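Side-chain contact in heme-binding protein A (Haemophilus parasuis 29755, PDB 3TPA), which probably binds glutathione as a periplasmic solute-binding protein of the GbpA family, despite its heme-binding name: residues F101-D106 against E180-Q185. The protein carries 1 engineered substitution. Numbering follows the deposited sequence.
Sequences FQRQAD and ETLDQQ
Arg103 and Asp183 approach from opposite directions and meet end-on, two nitrogens to two oxygens. Both N-H...O bonds of this salt bridge, NH1 of Arg103 to OD1 of Asp183 and NH2 of Arg103 to OD2 of Asp183, are 2.8 Å long. Both oxygens use their syn lone pairs, and the N-H...O angles of 160° and 169° are close to straight; the guanidinium and carboxylate planes, only 25° apart, are nearly coplanar. Arginine suits the place by its length: with CG anti to the backbone N and the chain extended through to NE, it spans the gap between segments whose nearest CA atoms, of Arg103 and Leu182, are 12.0 Å apart. The short aspartate offers two oxygens matched to the two terminal nitrogens. The looser part is a lone methyl of buried Leu182, CD2, 3.9 Å from NH1 of Arg103; leucine's branched apolar end also packs on Tyr111 and helix 167-175. The solvent side begins at Gln184, the exposed residue after Asp183. Ser22 and Ser115 bond to OD1 and OD2 of Asp183, and Tyr111 O accepts from NE of Arg103. Buried and paired in this way, both groups probably remain charged, and the twofold grip restrains rotation of either flat group while tying helix 94-105 to helix 181-184.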
loop_
_atom_site.group_PDB
_atom_site.type_symbol
_atom_site.label_atom_id
_atom_site.label_comp_id
_atom_site.label_asym_id
_atom_site.label_seq_id
_atom_site.Cartn_x
_atom_site.Cartn_y
_atom_site.Cartn_z
ATOM N N PHE A 101 -3.326 17.775 10.121
ATOM C CA PHE A 101 -1.989 17.794 9.533
ATOM C C PHE A 101 -0.941 18.172 10.564
ATOM O O PHE A 101 0.107 17.528 10.671
ATOM C CB PHE A 101 -1.929 18.785 8.360
ATOM C CG PHE A 101 -2.413 18.208 7.060
ATOM C CD1 PHE A 101 -1.513 17.840 6.078
ATOM C CD2 PHE A 101 -3.766 17.986 6.843
ATOM C CE1 PHE A 101 -1.957 17.308 4.887
ATOM C CE2 PHE A 101 -4.210 17.446 5.655
ATOM C CZ PHE A 101 -3.311 17.102 4.680
ATOM N N GLN A 102 -1.220 19.233 11.317
ATOM C CA GLN A 102 -0.196 19.810 12.182
ATOM C C GLN A 102 0.128 18.957 13.412
ATOM O O GLN A 102 1.252 18.977 13.888
ATOM C CB GLN A 102 -0.545 21.264 12.554
ATOM C CG GLN A 102 -0.391 22.262 11.372
ATOM C CD GLN A 102 0.968 22.195 10.734
ATOM O OE1 GLN A 102 1.100 21.835 9.567
ATOM N NE2 GLN A 102 1.993 22.542 11.495
ATOM N N ARG A 103 -0.839 18.197 13.916
ATOM C CA ARG A 103 -0.564 17.279 15.017
ATOM C C ARG A 103 0.651 16.446 14.625
ATOM O O ARG A 103 1.540 16.170 15.438
ATOM C CB ARG A 103 -1.751 16.353 15.286
ATOM C CG ARG A 103 -1.469 15.327 16.373
ATOM C CD ARG A 103 -2.509 14.212 16.433
ATOM N NE ARG A 103 -2.190 13.300 17.529
ATOM C CZ ARG A 103 -2.987 12.346 17.981
ATOM N NH1 ARG A 103 -4.184 12.147 17.438
ATOM N NH2 ARG A 103 -2.579 11.595 18.989
ATOM N N GLN A 104 0.690 16.103 13.344
ATOM C CA GLN A 104 1.714 15.245 12.793
ATOM C C GLN A 104 3.002 15.985 12.459
ATOM O O GLN A 104 4.074 15.536 12.829
ATOM C CB GLN A 104 1.172 14.524 11.549
ATOM C CG GLN A 104 -0.172 13.806 11.837
ATOM C CD GLN A 104 -0.568 12.832 10.760
ATOM O OE1 GLN A 104 0.231 12.005 10.325
ATOM N NE2 GLN A 104 -1.815 12.914 10.325
ATOM N N ALA A 105 2.893 17.119 11.769
ATOM C CA ALA A 105 4.071 17.799 11.209
ATOM C C ALA A 105 4.835 18.681 12.191
ATOM O O ALA A 105 6.021 18.945 12.004
ATOM C CB ALA A 105 3.672 18.638 10.006
ATOM N N ASP A 106 4.137 19.165 13.204
ATOM C CA ASP A 106 4.698 20.104 14.159
ATOM C C ASP A 106 5.020 19.371 15.438
ATOM O O ASP A 106 4.118 19.010 16.182
ATOM C CB ASP A 106 3.671 21.212 14.426
ATOM C CG ASP A 106 4.127 22.212 15.480
ATOM O OD1 ASP A 106 5.255 22.072 15.998
ATOM O OD2 ASP A 106 3.340 23.145 15.789
ATOM N N GLU A 180 -6.266 11.626 25.203
ATOM C CA GLU A 180 -6.156 10.268 24.680
ATOM C C GLU A 180 -7.465 9.809 24.062
ATOM O O GLU A 180 -7.486 9.008 23.139
ATOM C CB GLU A 180 -5.725 9.285 25.774
ATOM C CG GLU A 180 -4.218 9.205 25.960
ATOM C CD GLU A 180 -3.643 10.459 26.593
ATOM O OE1 GLU A 180 -4.358 11.112 27.393
ATOM O OE2 GLU A 180 -2.472 10.786 26.293
ATOM N N THR A 181 -8.563 10.338 24.568
ATOM C CA THR A 181 -9.872 9.913 24.110
ATOM C C THR A 181 -10.037 10.172 22.611
ATOM O O THR A 181 -10.841 9.516 21.947
ATOM C CB THR A 181 -10.986 10.592 24.900
ATOM O OG1 THR A 181 -10.875 10.218 26.277
ATOM C CG2 THR A 181 -12.343 10.166 24.393
ATOM N N LEU A 182 -9.274 11.129 22.087
ATOM C CA LEU A 182 -9.354 11.482 20.674
ATOM C C LEU A 182 -8.992 10.267 19.845
ATOM O O LEU A 182 -9.577 10.019 18.791
ATOM C CB LEU A 182 -8.400 12.637 20.335
ATOM C CG LEU A 182 -8.537 13.272 18.941
ATOM C CD1 LEU A 182 -9.795 14.123 18.809
ATOM C CD2 LEU A 182 -7.318 14.101 18.618
ATOM N N ASP A 183 -8.030 9.498 20.336
ATOM C CA ASP A 183 -7.542 8.344 19.595
ATOM C C ASP A 183 -8.335 7.065 19.891
ATOM O O ASP A 183 -8.389 6.164 19.067
ATOM C CB ASP A 183 -6.056 8.129 19.883
ATOM C CG ASP A 183 -5.211 9.285 19.425
ATOM O OD1 ASP A 183 -5.382 9.709 18.264
ATOM O OD2 ASP A 183 -4.391 9.780 20.227
ATOM N N GLN A 184 -8.961 7.002 21.060
ATOM C CA GLN A 184 -9.614 5.774 21.509
ATOM C C GLN A 184 -11.100 5.738 21.227
ATOM O O GLN A 184 -11.676 4.663 21.101
ATOM C CB GLN A 184 -9.378 5.559 23.007
ATOM C CG GLN A 184 -7.916 5.355 23.361
ATOM C CD GLN A 184 -7.666 5.496 24.842
ATOM O OE1 GLN A 184 -8.600 5.651 25.625
ATOM N NE2 GLN A 184 -6.403 5.450 25.236
ATOM N N GLN A 185 -11.721 6.911 21.143
ATOM C CA GLN A 185 -13.153 7.005 20.875
ATOM C C GLN A 185 -13.341 7.911 19.672
ATOM O O GLN A 185 -13.632 9.101 19.813
ATOM C CB GLN A 185 -13.894 7.571 22.088
ATOM C CG GLN A 185 -13.444 6.968 23.399
ATOM C CD GLN A 185 -13.988 5.576 23.609
ATOM O OE1 GLN A 185 -14.997 5.196 23.008
ATOM N NE2 GLN A 185 -13.325 4.803 24.466
#